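Local coordinates for protein deoxyuridine 5'-triphosphate nucleotidohydrolase (Entamoeba histolytica, PDB 3LQW) that probably hydrolyses dUTP to dUMP and diphosphate with magnesium as cofactor, keeping uracil out of DNA and supplying the precursor of thymidine nucleotides, at residues E24-K29 with V70-P75; T54-Q59 with V111-H116; Y79-P84 with V96-I101. All coordinates share one frame; numbering follows the deposited sequence. Where two conformers were deposited one is given.

Interaction 1: E24-K29 with V70-P75; sequences EVLLVK and VSVQIP
Leu27 and Gln73 lie side by side on one face of an antiparallel pair of strands, their side chains leading the same way. Leu27 CD1 lies 3.8 Å from Gln73 CD and almost equally far from OE1 and NE2 of that residue, which sets the methyl over the flat of the amide. The extended Gln73 chain presents that amide, and its OE1 is held by the backbone N of Asn149 of the second subunit. Farther along this face Lys29 CB rests 3.5 Å from Ser71 OG; beyond it the fully extended lysine leads away to a salt bridge with Glu147 of the second subunit.

The other face is apolar. Val28 splits its methyls, CG1 meeting Val70 CB obliquely at 3.8 Å while CG2 runs beside CG1 of Val72. Leu26 has CG trans to its own N (chi1 175°), a setting that brings CD1 down onto Val72 CB at 3.9 Å.

Two pairs of backbone bonds, Leu27 with Gln73 and Lys29 with Ser71, tie the strands together, the Lys29 N to Ser71 O bond being 2.9 Å long. Past Leu27 the ladder gives way to a water, which donates to Val25 O at 2.6 Å and to Gln73 O at 2.8 Å. Gln73 O is thus gripped twice, and the Pro75 ring packs against Val25 O where the chains part.

Strand 63-73 is bonded on its other flank to strand 108-115, and Ile134 of strand 128-136 packs against Pro75. Strand 25-30 is outermost within its own chain, but residues 25 to 28 pair in parallel with a strand of the second subunit, an exchange of C-terminal arms as in other trimeric dUTPases.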
ATOM      1  N   GLU A  24     -14.749  -1.759  18.625  1.00 23.36           N
ATOM      2  CA  GLU A  24     -14.276  -0.761  17.682  1.00 19.70           C
ATOM      3  C   GLU A  24     -15.361  -0.534  16.656  1.00 17.67           C
ATOM      4  O   GLU A  24     -15.986  -1.484  16.214  1.00 18.74           O
ATOM      5  CB  GLU A  24     -13.010  -1.266  16.998  1.00 17.81           C
ATOM      6  CG  GLU A  24     -11.824  -1.330  17.927  1.00 17.14           C
ATOM      7  CD  GLU A  24     -10.615  -1.899  17.259  1.00 17.31           C
ATOM      8  OE1 GLU A  24     -10.730  -2.915  16.542  1.00 17.09           O
ATOM      9  OE2 GLU A  24      -9.539  -1.336  17.508  1.00 19.31           O
ATOM     10  N   VAL A  25     -15.547   0.721  16.254  1.00 16.24           N
ATOM     11  CA  VAL A  25     -16.574   1.075  15.259  1.00 15.20           C
ATOM     12  C   VAL A  25     -15.989   2.114  14.301  1.00 14.93           C
ATOM     13  O   VAL A  25     -15.304   3.031  14.751  1.00 17.11           O
ATOM     14  CB  VAL A  25     -17.855   1.635  15.924  1.00 17.00           C
ATOM     15  CG1 VAL A  25     -18.959   1.798  14.898  1.00 19.34           C
ATOM     16  CG2 VAL A  25     -18.279   0.750  17.052  1.00 19.70           C
ATOM     17  N   LEU A  26     -16.255   1.946  13.016  1.00 13.12           N
ATOM     18  CA  LEU A  26     -15.977   2.969  12.004  1.00 12.96           C
ATOM     19  C   LEU A  26     -17.259   3.788  11.883  1.00 11.99           C
ATOM     20  O   LEU A  26     -18.290   3.245  11.455  1.00 12.86           O
ATOM     21  CB  LEU A  26     -15.636   2.328  10.649  1.00 13.41           C
ATOM     22  CG  LEU A  26     -15.452   3.343   9.515  1.00 12.98           C
ATOM     23  CD1 LEU A  26     -14.120   4.143   9.712  1.00 14.47           C
ATOM     24  CD2 LEU A  26     -15.437   2.652   8.138  1.00 16.57           C
ATOM     25  N   LEU A  27     -17.204   5.066  12.227  1.00 11.24           N
ATOM     26  CA  LEU A  27     -18.376   5.944  12.074  1.00 11.39           C
ATOM     27  C   LEU A  27     -18.328   6.564  10.686  1.00 11.36           C
ATOM     28  O   LEU A  27     -17.246   6.986  10.221  1.00 12.26           O
ATOM     29  CB  LEU A  27     -18.418   7.043  13.136  1.00 13.12           C
ATOM     30  CG  LEU A  27     -18.416   6.593  14.569  1.00 14.88           C
ATOM     31  CD1 LEU A  27     -18.398   7.851  15.455  1.00 18.15           C
ATOM     32  CD2 LEU A  27     -19.583   5.688  14.889  1.00 16.34           C
ATOM     33  N   VAL A  28     -19.482   6.648  10.039  1.00 10.92           N
ATOM     34  CA  VAL A  28     -19.606   7.171   8.688  1.00 11.32           C
ATOM     35  C   VAL A  28     -20.674   8.244   8.645  1.00 11.27           C
ATOM     36  O   VAL A  28     -21.812   8.006   9.096  1.00 12.39           O
ATOM     37  CB  VAL A  28     -19.973   6.061   7.680  1.00 11.71           C
ATOM     38  CG1 VAL A  28     -20.136   6.668   6.269  1.00 12.94           C
ATOM     39  CG2 VAL A  28     -18.975   4.922   7.714  1.00 13.51           C
ATOM     40  N   LYS A  29     -20.350   9.415   8.125  1.00 11.58           N
ATOM     41  CA  LYS A  29     -21.304  10.516   7.888  1.00 12.49           C
ATOM     42  C   LYS A  29     -21.542  10.651   6.392  1.00 12.77           C
ATOM     43  O   LYS A  29     -20.579  10.812   5.629  1.00 13.52           O
ATOM     44  CB  LYS A  29     -20.779  11.830   8.467  1.00 13.39           C
ATOM     45  CG  LYS A  29     -21.698  13.026   8.172  1.00 15.14           C
ATOM     46  CD  LYS A  29     -21.089  14.323   8.603  1.00 17.40           C
ATOM     47  CE  LYS A  29     -21.998  15.500   8.250  1.00 19.25           C
ATOM     48  NZ  LYS A  29     -21.422  16.787   8.699  1.00 22.09           N
ATOM     49  N   VAL A  70     -18.852  10.506   1.527  1.00 12.73           N
ATOM     50  CA  VAL A  70     -18.822  10.265   2.969  1.00 12.37           C
ATOM     51  C   VAL A  70     -17.567  10.799   3.626  1.00 12.42           C
ATOM     52  O   VAL A  70     -16.517  10.900   2.968  1.00 12.87           O
ATOM     53  CB  VAL A  70     -19.005   8.756   3.310  1.00 12.97           C
ATOM     54  CG1 VAL A  70     -20.268   8.216   2.636  1.00 14.20           C
ATOM     55  CG2 VAL A  70     -17.791   7.912   2.942  1.00 13.40           C
ATOM     56  N   SER A  71     -17.667  11.069   4.915  1.00 12.13           N
ATOM     57  CA  SER A  71     -16.570  11.240   5.815  1.00 12.15           C
ATOM     58  C   SER A  71     -16.619  10.156   6.859  1.00 12.36           C
ATOM     59  O   SER A  71     -17.669   9.544   7.092  1.00 12.69           O
ATOM     60  CB  SER A  71     -16.567  12.612   6.449  1.00 12.93           C
ATOM     61  OG  SER A  71     -17.739  12.825   7.160  1.00 15.32           O
ATOM     62  N   VAL A  72     -15.491   9.903   7.518  1.00 11.90           N
ATOM     63  CA  VAL A  72     -15.390   8.853   8.508  1.00 11.78           C
ATOM     64  C   VAL A  72     -14.617   9.246   9.748  1.00 12.76           C
ATOM     65  O   VAL A  72     -13.784  10.175   9.727  1.00 13.76           O
ATOM     66  CB  VAL A  72     -14.760   7.559   7.923  1.00 11.87           C
ATOM     67  CG1 VAL A  72     -15.530   7.096   6.707  1.00 13.57           C
ATOM     68  CG2 VAL A  72     -13.268   7.740   7.606  1.00 12.69           C
ATOM     69  N   GLN A  73     -14.865   8.493  10.822  1.00 12.13           N
ATOM     70  CA  GLN A  73     -14.080   8.532  12.053  1.00 12.56           C
ATOM     71  C   GLN A  73     -13.533   7.131  12.276  1.00 12.47           C
ATOM     72  O   GLN A  73     -14.270   6.213  12.621  1.00 12.65           O
ATOM     73  CB  GLN A  73     -14.932   9.016  13.200  1.00 14.95           C
ATOM     74  CG  GLN A  73     -14.224   9.153  14.496  1.00 18.75           C
ATOM     75  CD  GLN A  73     -15.120   9.839  15.547  1.00 22.97           C
ATOM     76  OE1 GLN A  73     -15.903  10.733  15.215  1.00 26.88           O
ATOM     77  NE2 GLN A  73     -15.030   9.397  16.790  1.00 30.49           N
ATOM     78  N   ILE A  74     -12.240   6.972  12.009  1.00 13.25           N
ATOM     79  CA  ILE A  74     -11.510   5.705  12.132  0.60 12.77           C
ATOM     80  C   ILE A  74     -11.335   5.380  13.637  1.00 13.10           C
ATOM     81  O   ILE A  74     -11.077   6.287  14.408  1.00 14.29           O
ATOM     82  CB  ILE A  74     -10.067   5.820  11.470  0.60 12.63           C
ATOM     83  CG1 ILE A  74     -10.026   6.264   9.975  0.60 12.37           C
ATOM     84  CG2 ILE A  74      -9.308   4.506  11.592  0.60 14.35           C
ATOM     85  CD1 ILE A  74     -10.601   5.294   8.917  0.60 12.97           C
ATOM     86  N   PRO A  75     -11.397   4.093  14.034  1.00 13.54           N
ATOM     87  CA  PRO A  75     -11.107   3.742  15.438  1.00 15.18           C
ATOM     88  C   PRO A  75      -9.699   4.135  15.869  1.00 14.88           C
ATOM     89  O   PRO A  75      -8.755   4.221  15.077  1.00 14.39           O
ATOM     90  CB  PRO A  75     -11.248   2.225  15.484  1.00 16.84           C
ATOM     91  CG  PRO A  75     -11.769   1.792  14.261  1.00 17.04           C
ATOM     92  CD  PRO A  75     -11.906   2.936  13.286  1.00 13.96           C
TER
HETATM   93  O   HOH W   1     -14.520   5.409  15.336  1.00 24.62           O

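Interaction 2: T54-Q59 with V111-H116; sequences TNFIIQ and VILFNH
Phe56 meets Leu113 at about a right angle, the far end of its ring, at CZ, coming within 3.8 Å of CD1 in one of the two conformers modelled for Leu113, so this contact is less certain. The ring gets there because CG stands between the backbone N and the carbonyl carbon (chi1 62°), which drops it from strand 56-58 toward strand 108-115. Phe64 lies against it with a nearly parallel ring.

Two residues on, Ile58 again directs its side chain at strand 108-115. Its two branches divide the work: the longer one puts CD1 3.7 Å from Leu113 CB, crossing that side chain steeply, whereas CG2 slides past Asn115 with 3.6 Å to its CB. CG1 also lies in the plane of the Phe56 ring, at its edge, which packs the two inward-pointing residues together.

The backbone of Ile58 supplies the polar link. Asn115 ND2 donates to Ile58 O over 3.1 Å along a bent path, 141° at the hydrogen. The oxygen is close to the amide plane of the asparagine, yet the nitrogen stands well above the carbonyl plane of Ile58. Gln59 O follows, 3.2 Å from the same ND2.

These two strands, with axes 8.7 Å apart, form no ladder with each other: strand 56-58 pairs instead with 121-123. The polar part of the join is therefore left to the Asn115 side chain, its ND2 also bonding Glu119 O and its OD1 Ser117 OG. With both ends of the amide engaged its rotation is fixed, and the buried polar group is satisfied beside a hydrophobic layer of phenylalanine, isoleucine and leucine.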
ATOM      1  N   THR A  54     -20.387   9.814  -7.988  1.00 17.01           N
ATOM      2  CA  THR A  54     -20.555  10.486  -9.283  1.00 17.04           C
ATOM      3  C   THR A  54     -20.184   9.560 -10.451  1.00 16.64           C
ATOM      4  O   THR A  54     -19.460   8.581 -10.312  1.00 15.30           O
ATOM      5  CB  THR A  54     -19.694  11.760  -9.387  1.00 19.14           C
ATOM      6  OG1 THR A  54     -18.317  11.409  -9.597  1.00 21.17           O
ATOM      7  CG2 THR A  54     -19.807  12.683  -8.173  1.00 23.07           C
ATOM      8  N   ASN A  55     -20.709   9.872 -11.616  1.00 16.59           N
ATOM      9  CA  ASN A  55     -20.189   9.360 -12.862  1.00 16.42           C
ATOM     10  C   ASN A  55     -18.864  10.071 -13.145  1.00 16.76           C
ATOM     11  O   ASN A  55     -18.673  11.220 -12.780  1.00 19.15           O
ATOM     12  CB  ASN A  55     -21.152   9.650 -14.024  1.00 17.16           C
ATOM     13  CG  ASN A  55     -22.488   9.001 -13.843  1.00 19.57           C
ATOM     14  OD1 ASN A  55     -22.605   7.894 -13.371  1.00 20.38           O
ATOM     15  ND2 ASN A  55     -23.523   9.676 -14.336  1.00 27.59           N
ATOM     16  N   PHE A  56     -17.936   9.386 -13.804  1.00 14.64           N
ATOM     17  CA  PHE A  56     -16.650   9.990 -14.133  1.00 14.68           C
ATOM     18  C   PHE A  56     -16.027   9.224 -15.283  1.00 13.25           C
ATOM     19  O   PHE A  56     -16.398   8.090 -15.557  1.00 14.01           O
ATOM     20  CB  PHE A  56     -15.697  10.044 -12.916  1.00 15.00           C
ATOM     21  CG  PHE A  56     -15.340   8.707 -12.355  1.00 13.00           C
ATOM     22  CD1 PHE A  56     -16.139   8.095 -11.400  1.00 13.26           C
ATOM     23  CD2 PHE A  56     -14.185   8.047 -12.777  1.00 13.28           C
ATOM     24  CE1 PHE A  56     -15.836   6.866 -10.892  1.00 14.17           C
ATOM     25  CE2 PHE A  56     -13.887   6.824 -12.293  1.00 13.60           C
ATOM     26  CZ  PHE A  56     -14.666   6.233 -11.335  1.00 14.13           C
ATOM     27  N   ILE A  57     -15.094   9.896 -15.948  1.00 12.79           N
ATOM     28  CA  ILE A  57     -14.347   9.311 -17.056  1.00 13.32           C
ATOM     29  C   ILE A  57     -12.866   9.555 -16.803  1.00 13.42           C
ATOM     30  O   ILE A  57     -12.456  10.644 -16.422  1.00 16.23           O
ATOM     31  CB  ILE A  57     -14.785   9.933 -18.431  1.00 16.25           C
ATOM     32  CG1 ILE A  57     -16.269   9.653 -18.667  1.00 19.96           C
ATOM     33  CG2 ILE A  57     -14.005   9.384 -19.573  1.00 19.06           C
ATOM     34  CD1 ILE A  57     -16.914  10.404 -19.882  1.00 25.37           C
ATOM     35  N   ILE A  58     -12.059   8.528 -16.965  1.00 10.83           N
ATOM     36  CA  ILE A  58     -10.601   8.654 -16.861  1.00 10.17           C
ATOM     37  C   ILE A  58      -9.984   8.304 -18.204  1.00 10.00           C
ATOM     38  O   ILE A  58     -10.131   7.187 -18.697  1.00 10.08           O
ATOM     39  CB  ILE A  58      -9.957   7.759 -15.792  1.00  9.49           C
ATOM     40  CG1 ILE A  58     -10.811   7.686 -14.519  1.00 11.19           C
ATOM     41  CG2 ILE A  58      -8.528   8.297 -15.502  1.00 10.97           C
ATOM     42  CD1 ILE A  58     -10.156   6.862 -13.425  1.00 14.33           C
ATOM     43  N   GLN A  59      -9.306   9.277 -18.800  1.00  9.91           N
ATOM     44  CA  GLN A  59      -8.619   9.042 -20.057  1.00 10.44           C
ATOM     45  C   GLN A  59      -7.441   8.067 -19.892  1.00  9.71           C
ATOM     46  O   GLN A  59      -6.921   7.915 -18.784  1.00  9.33           O
ATOM     47  CB  GLN A  59      -8.180  10.360 -20.683  1.00 11.51           C
ATOM     48  CG  GLN A  59      -9.284  11.322 -20.965  1.00 13.70           C
ATOM     49  CD  GLN A  59     -10.196  10.854 -22.004  1.00 15.50           C
ATOM     50  OE1 GLN A  59      -9.757  10.245 -22.982  1.00 18.11           O
ATOM     51  NE2 GLN A  59     -11.481  11.160 -21.854  1.00 18.87           N
ATOM     52  N   VAL A 111     -10.765   9.425  -3.579  1.00 14.73           N
ATOM     53  CA  VAL A 111      -9.888   8.339  -4.035  1.00 15.08           C
ATOM     54  C   VAL A 111      -9.211   8.798  -5.343  1.00 13.12           C
ATOM     55  O   VAL A 111      -9.930   9.119  -6.282  1.00 12.96           O
ATOM     56  CB  VAL A 111     -10.771   6.971  -4.346  1.00 14.55           C
ATOM     57  CG1 VAL A 111      -9.884   5.868  -4.832  1.00 17.89           C
ATOM     58  CG2 VAL A 111     -11.596   6.549  -3.073  1.00 18.16           C
ATOM     59  N   ILE A 112      -7.872   8.756  -5.433  1.00 11.84           N
ATOM     60  CA  ILE A 112      -7.218   9.034  -6.704  0.60 11.37           C
ATOM     61  C   ILE A 112      -7.021   7.712  -7.466  1.00  9.79           C
ATOM     62  O   ILE A 112      -6.347   6.804  -7.013  1.00 10.90           O
ATOM     63  CB  ILE A 112      -5.934   9.842  -6.498  0.60 12.93           C
ATOM     64  CG1 ILE A 112      -5.407  10.380  -7.825  0.60 14.10           C
ATOM     65  CG2 ILE A 112      -4.904   9.059  -5.706  0.60 15.54           C
ATOM     66  CD1 ILE A 112      -6.156  11.579  -8.344  0.60 14.71           C
ATOM     67  N   LEU A 113      -7.709   7.614  -8.590  1.00  8.77           N
ATOM     68  CA  LEU A 113      -7.616   6.472  -9.498  0.60  8.40           C
ATOM     69  C   LEU A 113      -6.693   6.804 -10.657  1.00  7.77           C
ATOM     70  O   LEU A 113      -6.876   7.829 -11.310  1.00  9.58           O
ATOM     71  CB  LEU A 113      -9.004   6.065 -10.048  0.60  8.56           C
ATOM     72  CG  LEU A 113     -10.068   5.581  -9.036  0.60  9.86           C
ATOM     73  CD1 LEU A 113     -11.325   5.162  -9.784  0.60 10.54           C
ATOM     74  CD2 LEU A 113      -9.531   4.441  -8.161  0.60 12.36           C
ATOM     75  N   PHE A 114      -5.712   5.954 -10.888  1.00  7.05           N
ATOM     76  CA  PHE A 114      -4.823   6.044 -12.026  1.00  6.65           C
ATOM     77  C   PHE A 114      -5.290   5.007 -13.042  1.00  7.15           C
ATOM     78  O   PHE A 114      -5.435   3.825 -12.702  1.00  8.28           O
ATOM     79  CB  PHE A 114      -3.373   5.715 -11.655  1.00  7.06           C
ATOM     80  CG  PHE A 114      -2.709   6.713 -10.747  1.00  7.64           C
ATOM     81  CD1 PHE A 114      -2.045   7.801 -11.258  1.00  7.68           C
ATOM     82  CD2 PHE A 114      -2.689   6.531  -9.366  1.00 11.13           C
ATOM     83  CE1 PHE A 114      -1.423   8.709 -10.430  1.00  9.56           C
ATOM     84  CE2 PHE A 114      -2.073   7.470  -8.543  1.00 12.87           C
ATOM     85  CZ  PHE A 114      -1.431   8.532  -9.079  1.00 11.49           C
ATOM     86  N   ASN A 115      -5.485   5.425 -14.284  1.00  7.20           N
ATOM     87  CA  ASN A 115      -5.845   4.525 -15.376  1.00  7.05           C
ATOM     88  C   ASN A 115      -4.580   4.190 -16.165  1.00  7.09           C
ATOM     89  O   ASN A 115      -4.154   4.976 -17.013  1.00  9.17           O
ATOM     90  CB  ASN A 115      -6.877   5.192 -16.293  1.00  7.82           C
ATOM     91  CG  ASN A 115      -7.270   4.356 -17.481  1.00  7.82           C
ATOM     92  OD1 ASN A 115      -6.807   3.211 -17.633  1.00  9.38           O
ATOM     93  ND2 ASN A 115      -8.101   4.923 -18.337  1.00  9.00           N
ATOM     94  N   HIS A 116      -3.956   3.068 -15.868  0.50  6.05           N
ATOM     95  CA  HIS A 116      -2.738   2.711 -16.555  0.50  6.13           C
ATOM     96  C   HIS A 116      -2.952   1.911 -17.851  0.50  6.85           C
ATOM     97  O   HIS A 116      -2.020   1.358 -18.407  0.50  8.29           O
ATOM     98  CB  HIS A 116      -1.814   1.973 -15.586  0.50  5.56           C
ATOM     99  CG  HIS A 116      -1.311   2.819 -14.471  0.50  4.94           C
ATOM    100  ND1 HIS A 116      -0.767   4.067 -14.691  0.50  4.18           N
ATOM    101  CD2 HIS A 116      -1.236   2.586 -13.134  0.50  4.56           C
ATOM    102  CE1 HIS A 116      -0.385   4.562 -13.521  0.50  4.08           C
ATOM    103  NE2 HIS A 116      -0.656   3.693 -12.557  0.50  4.63           N
TER

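Interaction 3: Y79-P84 with V96-I101; sequences YGRIAP and VGAGVI
Tyr79 crosses Val100 at about a right angle, and its side chain can be followed outward atom by atom. CB lies 3.4 Å from Ile101 O. A chi1 of 83° tucks the ring in over its own backbone, and the ring passes across the valine: CD2 meets Val100 CG1 at 3.7 Å, then CE2 meets CG2 of the same residue at 3.9 Å. The tip leaves the contact, as OH is hydrogen-bonded to Glu135 and Arg81 of the third subunit.

Alongside, Gly80 and Ile101 form an antiparallel hydrogen-bonded pair, Gly80 N to Ile101 O being 2.9 Å and nearly straight. Ile82 turns inward, its CD1 4.1 Å from Ile101 CG1. Here the regular pairing lapses, with a weak Ile82 N to Gly99 O bond, and a water links the chains by donating to Ile82 O and Val96 O, each at 2.8 Å.

Strand 78-83 lies between the short strand 100-101 and strand 128-136, to which it is also hydrogen-bonded. The connection between the two segments contains helix 86-92 and leads into strand 94-96. Ile101 packs across onto strand 108-115 of the other sheet, in which strand 94-96, ending in Val96, is the neighbour of 108-115.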
ATOM      1  N   TYR A  79      -5.525   3.519  11.162  1.00 10.52           N
ATOM      2  CA  TYR A  79      -5.826   4.441  10.077  1.00 10.33           C
ATOM      3  C   TYR A  79      -6.572   3.682   8.972  1.00  9.38           C
ATOM      4  O   TYR A  79      -6.625   2.454   9.000  1.00 10.40           O
ATOM      5  CB  TYR A  79      -4.570   5.155   9.560  1.00 10.90           C
ATOM      6  CG  TYR A  79      -3.784   4.362   8.570  1.00 11.09           C
ATOM      7  CD1 TYR A  79      -3.002   3.309   8.979  1.00 11.05           C
ATOM      8  CD2 TYR A  79      -3.816   4.652   7.217  1.00 10.96           C
ATOM      9  CE1 TYR A  79      -2.259   2.559   8.089  1.00 10.93           C
ATOM     10  CE2 TYR A  79      -3.081   3.887   6.302  1.00 10.57           C
ATOM     11  CZ  TYR A  79      -2.320   2.822   6.741  1.00 10.22           C
ATOM     12  OH  TYR A  79      -1.583   2.115   5.836  1.00 10.92           O
ATOM     13  N   GLY A  80      -7.147   4.417   8.040  1.00  9.92           N
ATOM     14  CA  GLY A  80      -7.794   3.812   6.898  1.00  9.63           C
ATOM     15  C   GLY A  80      -6.863   3.898   5.700  1.00  9.06           C
ATOM     16  O   GLY A  80      -6.518   4.977   5.261  1.00 10.41           O
ATOM     17  N   ARG A  81      -6.501   2.748   5.176  1.00  9.39           N
ATOM     18  CA  ARG A  81      -5.693   2.689   3.962  1.00 10.14           C
ATOM     19  C   ARG A  81      -6.594   2.449   2.783  1.00 10.35           C
ATOM     20  O   ARG A  81      -7.395   1.527   2.765  1.00 10.73           O
ATOM     21  CB  ARG A  81      -4.681   1.559   4.026  1.00 10.26           C
ATOM     22  CG  ARG A  81      -3.698   1.572   2.817  1.00 10.83           C
ATOM     23  CD  ARG A  81      -2.667   0.509   2.877  1.00 11.17           C
ATOM     24  NE  ARG A  81      -3.209  -0.844   2.658  1.00 10.57           N
ATOM     25  CZ  ARG A  81      -3.347  -1.406   1.457  1.00 10.96           C
ATOM     26  NH1 ARG A  81      -3.105  -0.708   0.346  1.00 12.45           N
ATOM     27  NH2 ARG A  81      -3.692  -2.675   1.344  1.00 12.42           N
ATOM     28  N   ILE A  82      -6.404   3.281   1.765  1.00 11.94           N
ATOM     29  CA  ILE A  82      -7.091   3.110   0.523  1.00 13.07           C
ATOM     30  C   ILE A  82      -6.358   2.059  -0.312  1.00 12.33           C
ATOM     31  O   ILE A  82      -5.136   2.163  -0.521  1.00 16.89           O
ATOM     32  CB  ILE A  82      -6.976   4.413  -0.268  1.00 16.03           C
ATOM     33  CG1 ILE A  82      -7.515   5.577   0.571  1.00 18.74           C
ATOM     34  CG2 ILE A  82      -7.543   4.224  -1.615  1.00 19.29           C
ATOM     35  CD1 ILE A  82      -8.808   5.330   0.991  1.00 17.85           C
ATOM     36  N   ALA A  83      -7.093   1.036  -0.730  1.00 10.16           N
ATOM     37  CA  ALA A  83      -6.541  -0.079  -1.513  1.00  9.76           C
ATOM     38  C   ALA A  83      -7.313  -0.276  -2.796  1.00  9.57           C
ATOM     39  O   ALA A  83      -8.497   0.040  -2.891  1.00 10.15           O
ATOM     40  CB  ALA A  83      -6.542  -1.377  -0.707  1.00 11.89           C
ATOM     41  N   PRO A  84      -6.664  -0.804  -3.853  1.00  9.17           N
ATOM     42  CA  PRO A  84      -7.353  -1.029  -5.113  1.00 10.18           C
ATOM     43  C   PRO A  84      -8.251  -2.250  -5.067  1.00 11.30           C
ATOM     44  O   PRO A  84      -7.950  -3.245  -4.416  1.00 15.51           O
ATOM     45  CB  PRO A  84      -6.185  -1.252  -6.113  1.00 10.98           C
ATOM     46  CG  PRO A  84      -4.983  -1.375  -5.313  1.00 13.10           C
ATOM     47  CD  PRO A  84      -5.252  -1.208  -3.920  1.00 10.32           C
ATOM     48  N   VAL A  96      -4.913   2.602  -7.446  1.00  7.64           N
ATOM     49  CA  VAL A  96      -5.333   3.627  -6.510  1.00  9.66           C
ATOM     50  C   VAL A  96      -4.183   4.082  -5.738  1.00 10.69           C
ATOM     51  O   VAL A  96      -3.465   3.201  -5.199  1.00 13.02           O
ATOM     52  CB  VAL A  96      -6.458   3.092  -5.530  1.00 13.33           C
ATOM     53  CG1 VAL A  96      -6.842   4.158  -4.522  1.00 18.68           C
ATOM     54  CG2 VAL A  96      -7.651   2.572  -6.373  1.00 19.14           C
ATOM     55  N   GLY A  97      -3.963   5.359  -5.513  0.60 11.23           N
ATOM     56  CA  GLY A  97      -2.887   5.634  -4.502  0.60 10.91           C
ATOM     57  C   GLY A  97      -3.096   5.034  -3.103  0.60 10.93           C
ATOM     58  O   GLY A  97      -4.216   5.217  -2.587  0.60 12.33           O
ATOM     59  N   ALA A  98      -2.046   4.390  -2.485  0.60  8.98           N
ATOM     60  CA  ALA A  98      -2.246   3.808  -1.167  0.60 11.11           C
ATOM     61  C   ALA A  98      -2.129   4.797  -0.042  0.60 11.31           C
ATOM     62  O   ALA A  98      -1.330   4.603   0.863  0.60 10.40           O
ATOM     63  CB  ALA A  98      -1.309   2.713  -0.964  0.60 11.72           C
ATOM     64  N   GLY A  99      -3.013   5.774  -0.079  0.60 12.59           N
ATOM     65  CA  GLY A  99      -3.007   6.853   0.857  0.60 12.58           C
ATOM     66  C   GLY A  99      -3.541   6.469   2.206  0.60 14.57           C
ATOM     67  O   GLY A  99      -3.691   5.308   2.599  0.60 15.01           O
ATOM     68  N   VAL A 100      -3.863   7.492   2.904  1.00 15.90           N
ATOM     69  CA  VAL A 100      -3.875   7.405   4.358  1.00 16.15           C
ATOM     70  C   VAL A 100      -4.983   8.302   4.755  1.00 14.36           C
ATOM     71  O   VAL A 100      -4.941   9.507   4.519  1.00 15.79           O
ATOM     72  CB  VAL A 100      -2.527   7.932   5.145  1.00 17.43           C
ATOM     73  CG1 VAL A 100      -2.754   8.110   6.630  1.00 21.38           C
ATOM     74  CG2 VAL A 100      -1.350   7.051   4.833  1.00 21.94           C
ATOM     75  N   ILE A 101      -5.951   7.713   5.416  1.00 13.58           N
ATOM     76  CA  ILE A 101      -7.030   8.429   6.081  1.00 13.30           C
ATOM     77  C   ILE A 101      -6.714   8.356   7.567  1.00 14.02           C
ATOM     78  O   ILE A 101      -6.824   7.292   8.205  1.00 14.01           O
ATOM     79  CB  ILE A 101      -8.432   7.833   5.767  1.00 12.78           C
ATOM     80  CG1 ILE A 101      -8.688   7.783   4.248  1.00 14.47           C
ATOM     81  CG2 ILE A 101      -9.531   8.640   6.492  1.00 15.31           C
ATOM     82  CD1 ILE A 101      -8.604   9.159   3.518  1.00 19.37           C
TER
HETATM   83  O   HOH W   2      -3.762   1.568  -2.912  1.00 18.41           O

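How the interactions relate
Interaction 3 lies near the middle of the chain, its centre about 15 Å from those of the other two contacts; the centres of interactions 1 and 2 are about 24 Å apart. Val72 CG2 of interaction 1 packs on Ile101 CG2 at 4.0 Å, and Ile112 O of segment 111-116 lies 3.2 Å from Gly97 N, a probable hydrogen bond. Interactions 1 and 2 do not touch, but strands 63-73 and 108-115 are neighbours in one sheet. A glycerol, probably from crystallisation, has its nearest atom about 4 Å from Gly97. In trimeric dUTPases the segment following strand 94-96 begins the hairpin motif that lines the uracil pocket, consistent with interaction 3 bordering the active site.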